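Local coordinates for putative signal transduction protein with CBS domains (Kribbella flavida, PDB 4NOC) that is of unknown function but carries a pair of CBS domains, modules that in many relatives sense adenine nucleotides, and may act in signal transduction, at residues L112-A115 against A116-R120; V104-H107 against D108-V111; A140-L143 against L144-V148. All blocks are in the same frame, centred on the assembly; numbering follows the deposited sequence.

All three contacts lie in the second CBS domain, on the same side of the chain's centre. Along the chain contact 2 comes first: strand 104-106 and the turn behind it lead straight into helix 111-121, which holds contact 1. After strands 125-130 and 133-139, helix 140-147 holds contact 3. The centre of contact 1 is about 10 Å from that of contact 2 and about 11 Å from that of contact 3, and it touches both: Ile-117 packs on Val-105, Met-118 on Leu-143. Contacts 2 and 3, with centres about 15 Å apart, do not meet. Contacts 1 and 3 also touch the second subunit, so both helices take part in the dimer.

Contact 1: L112-A115 against A116-R120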
ATOM      1  N   LEU A 112       1.470  13.818 -16.635  1.00 24.67           N
ATOM      2  CA  LEU A 112       0.019  13.904 -16.782  1.00 30.35           C
ATOM      3  C   LEU A 112      -0.548  12.527 -17.119  1.00 29.16           C
ATOM      4  O   LEU A 112      -1.524  12.093 -16.515  1.00 26.50           O
ATOM      5  CB  LEU A 112      -0.354  14.926 -17.863  1.00 33.48           C
ATOM      6  CG  LEU A 112      -1.850  15.172 -18.105  1.00 36.27           C
ATOM      7  CD1 LEU A 112      -2.543  15.563 -16.826  1.00 26.58           C
ATOM      8  CD2 LEU A 112      -2.071  16.248 -19.164  1.00 42.29           C
ATOM      9  N   GLU A 113       0.086  11.829 -18.065  1.00 26.20           N
ATOM     10  CA  GLU A 113      -0.378  10.491 -18.439  1.00 23.36           C
ATOM     11  C   GLU A 113      -0.334   9.538 -17.261  1.00 26.86           C
ATOM     12  O   GLU A 113      -1.301   8.816 -16.995  1.00 28.78           O
ATOM     13  CB  GLU A 113       0.419   9.947 -19.622  1.00 24.30           C
ATOM     14  CG  GLU A 113       0.111  10.715 -20.905  1.00 26.18           C
ATOM     15  CD  GLU A 113       1.141  10.514 -22.004  1.00 32.79           C
ATOM     16  OE1 GLU A 113       2.247  10.016 -21.712  1.00 35.07           O
ATOM     17  OE2 GLU A 113       0.827  10.852 -23.168  1.00 34.37           O
ATOM     18  N   VAL A 114       0.783   9.535 -16.546  1.00 27.63           N
ATOM     19  CA  VAL A 114       0.914   8.634 -15.405  1.00 27.13           C
ATOM     20  C   VAL A 114      -0.130   8.967 -14.354  1.00 24.26           C
ATOM     21  O   VAL A 114      -0.738   8.070 -13.756  1.00 21.75           O
ATOM     22  CB  VAL A 114       2.335   8.672 -14.809  1.00 25.06           C
ATOM     23  CG1 VAL A 114       2.408   7.868 -13.530  1.00 22.27           C
ATOM     24  CG2 VAL A 114       3.321   8.108 -15.834  1.00 25.09           C
ATOM     25  N   ALA A 115      -0.364  10.258 -14.146  1.00 27.69           N
ATOM     26  CA  ALA A 115      -1.362  10.675 -13.166  1.00 26.52           C
ATOM     27  C   ALA A 115      -2.732  10.179 -13.606  1.00 24.32           C
ATOM     28  O   ALA A 115      -3.533   9.695 -12.795  1.00 28.39           O
ATOM     29  CB  ALA A 115      -1.364  12.205 -13.011  1.00 25.13           C
ATOM     30  N   ALA A 116      -3.006  10.301 -14.900  1.00 22.72           N
ATOM     31  CA  ALA A 116      -4.338   9.967 -15.392  1.00 25.01           C
ATOM     32  C   ALA A 116      -4.547   8.483 -15.204  1.00 25.40           C
ATOM     33  O   ALA A 116      -5.643   8.031 -14.820  1.00 31.47           O
ATOM     34  CB  ALA A 116      -4.493  10.357 -16.864  1.00 24.74           C
ATOM     35  N   ILE A 117      -3.487   7.720 -15.456  1.00 25.12           N
ATOM     36  CA  ILE A 117      -3.560   6.263 -15.342  1.00 25.77           C
ATOM     37  C   ILE A 117      -3.787   5.856 -13.898  1.00 28.56           C
ATOM     38  O   ILE A 117      -4.725   5.108 -13.594  1.00 31.35           O
ATOM     39  CB  ILE A 117      -2.284   5.597 -15.836  1.00 24.02           C
ATOM     40  CG1 ILE A 117      -2.207   5.687 -17.362  1.00 25.11           C
ATOM     41  CG2 ILE A 117      -2.250   4.147 -15.382  1.00 25.61           C
ATOM     42  CD1 ILE A 117      -0.795   5.587 -17.877  1.00 28.44           C
HETATM   43  N   MSE A 118      -2.951   6.369 -12.999  1.00 25.56           N
HETATM   44  CA  MSE A 118      -3.052   5.948 -11.608  1.00 28.34           C
HETATM   45  C   MSE A 118      -4.344   6.458 -10.991  1.00 26.73           C
HETATM   46  O   MSE A 118      -4.917   5.790 -10.150  1.00 27.39           O
HETATM   47  CB  MSE A 118      -1.824   6.360 -10.806  1.00 25.45           C
HETATM   48  CG  MSE A 118      -0.537   5.943 -11.515  1.00 26.25           C
HETATM   49 SE   MSE A 118       1.018   6.257 -10.357  0.79 36.07          SE
HETATM   50  CE  MSE A 118       0.477   5.153  -8.829  1.00 23.59           C
ATOM     51  N   ALA A 119      -4.842   7.606 -11.440  1.00 26.21           N
ATOM     52  CA  ALA A 119      -6.145   8.079 -10.936  1.00 30.16           C
ATOM     53  C   ALA A 119      -7.271   7.166 -11.409  1.00 31.36           C
ATOM     54  O   ALA A 119      -8.137   6.749 -10.631  1.00 33.28           O
ATOM     55  CB  ALA A 119      -6.410   9.482 -11.388  1.00 27.23           C
ATOM     56  N   ARG A 120      -7.267   6.882 -12.705  1.00 31.11           N
ATOM     57  CA  ARG A 120      -8.314   6.068 -13.304  1.00 35.86           C
ATOM     58  C   ARG A 120      -8.340   4.675 -12.668  1.00 36.95           C
ATOM     59  O   ARG A 120      -9.405   4.185 -12.276  1.00 34.41           O
ATOM     60  CB  ARG A 120      -8.084   5.956 -14.820  1.00 37.22           C
ATOM     61  CG  ARG A 120      -9.110   5.129 -15.574  1.00 40.36           C
ATOM     62  CD  ARG A 120      -8.671   4.905 -17.035  1.00 42.23           C
ATOM     63  NE  ARG A 120      -9.592   4.002 -17.705  1.00 39.74           N
ATOM     64  CZ  ARG A 120     -10.583   4.387 -18.499  1.00 48.77           C
ATOM     65  NH1 ARG A 120     -10.769   5.677 -18.770  1.00 48.10           N
ATOM     66  NH2 ARG A 120     -11.382   3.472 -19.040  1.00 54.39           N
TER
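Val-114 and Met-118, one helical turn apart on helix 111-121, lie side by side and point the same way. The methyl CG1 of Val-114 meets SE of Met-118 (a selenomethionine) at 3.8 Å. It gets there because CG1 stands opposite the backbone N, chi1 173°, close to the residue's own carbonyl. Met-118 has its CG anti to the carbonyl carbon instead, which brings CG to 3.1 Å from the O of Val-114; the chain then runs extended to SE and bends at chi3, 58°, as it turns its end away. Both side chains also rest on Ile-138 of strand 133-139. Beside this pair, CG1 and CD1 of Ile-117 lie 3.3 and 3.4 Å from the carbonyl oxygen of Glu-113. The alanines sit close to the backbone: CB of Ala-119 comes within 3.2 Å of the O of Ala-115, and both Ala-116 and Ala-119 pack against the second subunit. Four i to i+4 backbone bonds run through this stretch of helix, among them Met-118 N to Val-114 O, 2.9 Å with an N-H...O angle of 170°. This is the helix of a beta-alpha-beta unit, strand 104-106, helix 111-121, strand 125-130, with one face on the sheet and alanines at the dimer contact, in a CBS domain.

Contact 2: V104-H107 against D108-V111; sequences VVKH and DDTV. With SO4 (sulfate ion), chain E.
Asp-108 lays its carboxylate over one face of the His-107 ring, the two planes 14° apart, with CG displaced toward the ring's rim. Its CB makes a CH-pi contact with that face, 4.2 Å from the ring centroid. For His-107, chi1 of 75° sets the ring between its own N and carbonyl carbon, folded back over the N of Asp-108. At the ring's edge sits a sulfate, probably from the crystallisation liquor: O3 accepts a bond from His-107 N at 3.1 Å and a second from ND1, modelled so short that its length is doubtful. Asp-109 closes a type I turn, its N donating to Lys-106 O at 3.0 Å from well above the carbonyl plane. Its carboxylate swings back toward the strand, where OD2 lies 3.3 Å from CB of Val-105, and OD1 stands 3.7 Å from CB of Lys-106. Val-105 is buried, also covered by Ile-117 and by Val-126 and Val-128 of strand 125-130. Thr-110 is the N-cap of the coming helix: OG1 caps the N of Glu-113, while its own N donates to Glu-113 OE1. Strand end, type I turn and capping box together form the beta-alpha junction of this CBS domain.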
ATOM      1  N   VAL A 104       1.778  -1.282 -16.056  1.00 30.54           N
ATOM      2  CA  VAL A 104       3.148  -0.941 -16.420  1.00 25.07           C
ATOM      3  C   VAL A 104       3.067   0.216 -17.400  1.00 35.91           C
ATOM      4  O   VAL A 104       2.466   0.066 -18.475  1.00 25.44           O
ATOM      5  CB  VAL A 104       3.814  -2.109 -17.184  1.00 26.53           C
ATOM      6  CG1 VAL A 104       5.225  -1.724 -17.626  1.00 26.80           C
ATOM      7  CG2 VAL A 104       3.818  -3.391 -16.346  1.00 27.50           C
ATOM      8  N   VAL A 105       3.664   1.355 -17.046  1.00 23.72           N
ATOM      9  CA  VAL A 105       3.647   2.530 -17.922  1.00 23.67           C
ATOM     10  C   VAL A 105       4.925   2.601 -18.763  1.00 28.52           C
ATOM     11  O   VAL A 105       5.995   2.173 -18.321  1.00 28.01           O
ATOM     12  CB  VAL A 105       3.448   3.855 -17.111  1.00 25.42           C
ATOM     13  CG1 VAL A 105       2.180   3.773 -16.251  1.00 23.76           C
ATOM     14  CG2 VAL A 105       4.652   4.152 -16.218  1.00 22.27           C
ATOM     15  N   LYS A 106       4.811   3.109 -19.986  1.00 31.45           N
ATOM     16  CA  LYS A 106       5.975   3.287 -20.842  1.00 35.40           C
ATOM     17  C   LYS A 106       6.885   4.348 -20.249  1.00 33.09           C
ATOM     18  O   LYS A 106       6.402   5.358 -19.719  1.00 34.48           O
ATOM     19  CB  LYS A 106       5.552   3.712 -22.253  1.00 34.51           C
ATOM     20  CG  LYS A 106       4.773   2.633 -22.986  1.00 37.48           C
ATOM     21  CD  LYS A 106       4.273   3.093 -24.359  1.00 32.41           C
ATOM     22  CE  LYS A 106       3.331   2.038 -24.927  1.00 46.03           C
ATOM     23  NZ  LYS A 106       3.021   2.253 -26.361  1.00 56.84           N
ATOM     24  N   HIS A 107       8.192   4.134 -20.377  1.00 34.76           N
ATOM     25  CA  HIS A 107       9.175   5.041 -19.798  1.00 35.09           C
ATOM     26  C   HIS A 107       9.026   6.475 -20.295  1.00 31.78           C
ATOM     27  O   HIS A 107       9.306   7.407 -19.545  1.00 29.38           O
ATOM     28  CB  HIS A 107      10.598   4.549 -20.075  1.00 33.51           C
ATOM     29  CG  HIS A 107      11.041   4.773 -21.487  1.00 37.74           C
ATOM     30  ND1 HIS A 107      10.636   3.964 -22.530  1.00 39.66           N
ATOM     31  CD2 HIS A 107      11.837   5.724 -22.032  1.00 36.79           C
ATOM     32  CE1 HIS A 107      11.159   4.411 -23.658  1.00 38.59           C
ATOM     33  NE2 HIS A 107      11.891   5.478 -23.385  1.00 49.71           N
ATOM     34  N   ASP A 108       8.585   6.674 -21.538  1.00 31.08           N
ATOM     35  CA  ASP A 108       8.429   8.050 -22.006  1.00 32.00           C
ATOM     36  C   ASP A 108       7.051   8.670 -21.789  1.00 36.63           C
ATOM     37  O   ASP A 108       6.774   9.751 -22.321  1.00 35.98           O
ATOM     38  CB  ASP A 108       8.875   8.232 -23.453  1.00 37.21           C
ATOM     39  CG  ASP A 108       8.315   7.180 -24.371  1.00 49.60           C
ATOM     40  OD1 ASP A 108       7.389   6.449 -23.952  1.00 48.13           O
ATOM     41  OD2 ASP A 108       8.801   7.091 -25.518  1.00 61.50           O
ATOM     42  N   ASP A 109       6.193   8.009 -21.009  1.00 27.94           N
ATOM     43  CA  ASP A 109       4.935   8.628 -20.608  1.00 26.53           C
ATOM     44  C   ASP A 109       5.197   9.942 -19.858  1.00 35.47           C
ATOM     45  O   ASP A 109       6.171  10.047 -19.100  1.00 30.59           O
ATOM     46  CB  ASP A 109       4.174   7.717 -19.651  1.00 24.66           C
ATOM     47  CG  ASP A 109       3.385   6.656 -20.363  1.00 29.24           C
ATOM     48  OD1 ASP A 109       3.398   6.628 -21.614  1.00 26.89           O
ATOM     49  OD2 ASP A 109       2.725   5.866 -19.657  1.00 28.37           O
ATOM     50  N   THR A 110       4.303  10.918 -20.021  1.00 34.28           N
ATOM     51  CA  THR A 110       4.403  12.176 -19.270  1.00 27.85           C
ATOM     52  C   THR A 110       3.827  12.016 -17.888  1.00 30.22           C
ATOM     53  O   THR A 110       3.156  11.022 -17.587  1.00 37.58           O
ATOM     54  CB  THR A 110       3.645  13.310 -19.955  1.00 27.07           C
ATOM     55  OG1 THR A 110       2.249  12.984 -19.988  1.00 28.95           O
ATOM     56  CG2 THR A 110       4.179  13.520 -21.409  1.00 29.74           C
ATOM     57  N   VAL A 111       4.111  12.992 -17.037  1.00 26.18           N
ATOM     58  CA  VAL A 111       3.573  13.022 -15.676  1.00 27.46           C
ATOM     59  C   VAL A 111       2.038  13.044 -15.709  1.00 26.35           C
ATOM     60  O   VAL A 111       1.387  12.371 -14.918  1.00 23.26           O
ATOM     61  CB  VAL A 111       4.071  14.274 -14.918  1.00 30.80           C
ATOM     62  CG1 VAL A 111       3.509  14.306 -13.527  1.00 31.98           C
ATOM     63  CG2 VAL A 111       5.571  14.272 -14.848  1.00 36.20           C
TER
HETATM   64  S   SO4 E 201       8.845   1.316 -23.887  0.89 74.71           S
HETATM   65  O1  SO4 E 201       7.637   1.453 -24.694  0.89 75.60           O
HETATM   66  O2  SO4 E 201      10.024   1.410 -24.755  0.89 74.35           O
HETATM   67  O3  SO4 E 201       8.862   2.355 -22.856  0.89 69.43           O
HETATM   68  O4  SO4 E 201       8.835   0.002 -23.254  0.89 78.81           O

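Contact 3: A140-L143 against L144-V148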
ATOM      1  N   ALA A 140       1.754   5.516  -5.592  1.00 26.70           N
ATOM      2  CA  ALA A 140       0.782   6.581  -5.453  1.00 28.98           C
ATOM      3  C   ALA A 140       1.403   7.777  -4.699  1.00 31.33           C
ATOM      4  O   ALA A 140       1.230   8.914  -5.115  1.00 26.90           O
ATOM      5  CB  ALA A 140      -0.495   6.058  -4.738  1.00 29.03           C
ATOM      6  N   SER A 141       2.142   7.531  -3.614  1.00 28.94           N
ATOM      7  CA  SER A 141       2.698   8.655  -2.844  1.00 33.99           C
ATOM      8  C   SER A 141       3.828   9.363  -3.607  1.00 31.10           C
ATOM      9  O   SER A 141       4.035  10.566  -3.469  1.00 31.28           O
ATOM     10  CB  SER A 141       3.136   8.235  -1.426  1.00 39.76           C
ATOM     11  OG  SER A 141       4.317   7.453  -1.425  1.00 41.31           O
ATOM     12  N   ARG A 142       4.523   8.620  -4.452  1.00 27.14           N
ATOM     13  CA  ARG A 142       5.579   9.205  -5.258  1.00 27.96           C
ATOM     14  C   ARG A 142       4.947  10.166  -6.270  1.00 28.07           C
ATOM     15  O   ARG A 142       5.449  11.277  -6.493  1.00 27.34           O
ATOM     16  CB  ARG A 142       6.420   8.110  -5.940  1.00 25.78           C
ATOM     17  CG  ARG A 142       7.326   8.586  -7.081  1.00 25.06           C
ATOM     18  CD  ARG A 142       8.402   9.585  -6.615  1.00 26.42           C
ATOM     19  NE  ARG A 142       9.438   9.818  -7.631  1.00 28.75           N
ATOM     20  CZ  ARG A 142      10.375  10.765  -7.541  1.00 41.25           C
ATOM     21  NH1 ARG A 142      10.413  11.597  -6.497  1.00 37.54           N
ATOM     22  NH2 ARG A 142      11.274  10.898  -8.503  1.00 44.38           N
ATOM     23  N   LEU A 143       3.824   9.745  -6.845  1.00 27.62           N
ATOM     24  CA  LEU A 143       3.082  10.602  -7.753  1.00 25.71           C
ATOM     25  C   LEU A 143       2.621  11.882  -7.031  1.00 24.26           C
ATOM     26  O   LEU A 143       2.788  12.999  -7.548  1.00 23.80           O
ATOM     27  CB  LEU A 143       1.889   9.846  -8.341  1.00 31.98           C
ATOM     28  CG  LEU A 143       0.995  10.655  -9.284  1.00 32.19           C
ATOM     29  CD1 LEU A 143       1.834  11.237 -10.406  1.00 28.21           C
ATOM     30  CD2 LEU A 143      -0.092   9.770  -9.846  1.00 39.15           C
ATOM     31  N   LEU A 144       2.079  11.732  -5.828  1.00 25.43           N
ATOM     32  CA  LEU A 144       1.653  12.908  -5.079  1.00 31.77           C
ATOM     33  C   LEU A 144       2.844  13.828  -4.817  1.00 30.55           C
ATOM     34  O   LEU A 144       2.721  15.036  -4.949  1.00 37.58           O
ATOM     35  CB  LEU A 144       0.987  12.529  -3.758  1.00 28.79           C
ATOM     36  CG  LEU A 144      -0.342  11.794  -3.868  1.00 40.05           C
ATOM     37  CD1 LEU A 144      -0.798  11.362  -2.488  1.00 31.98           C
ATOM     38  CD2 LEU A 144      -1.392  12.674  -4.526  1.00 28.93           C
ATOM     39  N   GLU A 145       3.984  13.250  -4.440  1.00 32.03           N
ATOM     40  CA  GLU A 145       5.159  14.043  -4.105  1.00 29.33           C
ATOM     41  C   GLU A 145       5.577  14.894  -5.298  1.00 29.32           C
ATOM     42  O   GLU A 145       5.979  16.037  -5.122  1.00 32.29           O
ATOM     43  CB  GLU A 145       6.335  13.154  -3.700  1.00 36.05           C
ATOM     44  CG  GLU A 145       7.573  13.958  -3.310  1.00 33.47           C
ATOM     45  CD  GLU A 145       8.895  13.219  -3.490  1.00 45.45           C
ATOM     46  OE1 GLU A 145       8.909  12.082  -4.014  1.00 43.18           O
ATOM     47  OE2 GLU A 145       9.939  13.804  -3.108  1.00 55.17           O
ATOM     48  N   LEU A 146       5.469  14.342  -6.507  1.00 28.27           N
ATOM     49  CA  LEU A 146       5.822  15.105  -7.709  1.00 25.71           C
ATOM     50  C   LEU A 146       4.845  16.260  -7.959  1.00 32.62           C
ATOM     51  O   LEU A 146       5.273  17.411  -8.146  1.00 30.65           O
ATOM     52  CB  LEU A 146       5.929  14.194  -8.932  1.00 26.92           C
ATOM     53  CG  LEU A 146       7.068  13.169  -8.805  1.00 32.46           C
ATOM     54  CD1 LEU A 146       7.034  12.124  -9.894  1.00 28.88           C
ATOM     55  CD2 LEU A 146       8.417  13.877  -8.791  1.00 34.76           C
ATOM     56  N   VAL A 147       3.542  15.970  -7.916  1.00 27.06           N
ATOM     57  CA  VAL A 147       2.552  17.016  -8.188  1.00 31.35           C
ATOM     58  C   VAL A 147       2.443  18.123  -7.134  1.00 32.11           C
ATOM     59  O   VAL A 147       1.923  19.196  -7.443  1.00 36.93           O
ATOM     60  CB  VAL A 147       1.145  16.459  -8.528  1.00 29.51           C
ATOM     61  CG1 VAL A 147       1.250  15.412  -9.615  1.00 31.50           C
ATOM     62  CG2 VAL A 147       0.487  15.856  -7.300  1.00 33.96           C
ATOM     63  N   VAL A 148       2.909  17.897  -5.903  1.00 29.89           N
ATOM     64  CA  VAL A 148       2.882  19.006  -4.927  1.00 30.46           C
ATOM     65  C   VAL A 148       4.282  19.476  -4.594  1.00 31.67           C
ATOM     66  O   VAL A 148       4.492  20.127  -3.574  1.00 33.78           O
ATOM     67  CB  VAL A 148       2.167  18.657  -3.581  1.00 32.05           C
ATOM     68  CG1 VAL A 148       0.672  18.460  -3.781  1.00 32.14           C
ATOM     69  CG2 VAL A 148       2.819  17.432  -2.922  1.00 32.04           C
TER
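Arg-142 reaches along helix 140-147 to Glu-145 and Leu-146, gripping one and lying against the other. Its NH1 forms a salt bridge with Glu-145 OE1, 2.9 Å at an N-H...O angle of 152°; the oxygen lies in the guanidinium plane, whereas NH1 meets the carboxylate from above, the two planes being 51° apart. Leu-146 CD2 sits over one guanidinium face, 3.8 Å from NH1. A bend at chi2, 63°, turns the arginine back along the helix toward both partners. NE donates to the O of Met-9, and on this partly exposed side Arg-33 of the second subunit packs against the arginine. With an alanine here, Glu-145 would probably lose its salt-bridge mate within the chain, and the Met-9 carbonyl this donor. Leu-143 and Leu-144 make the buried, tight part: CG of Leu-144 lies 3.5 Å from Ala-140 O, and Leu-143 also touches Met-9 and Met-118. At the partly exposed margin Val-147 is looser, its CG1 standing 4.3 Å from Leu-143 CD1. This helix, following directly on strand 133-139, is the closing helix of the CBS beta-alpha-beta-beta-alpha fold.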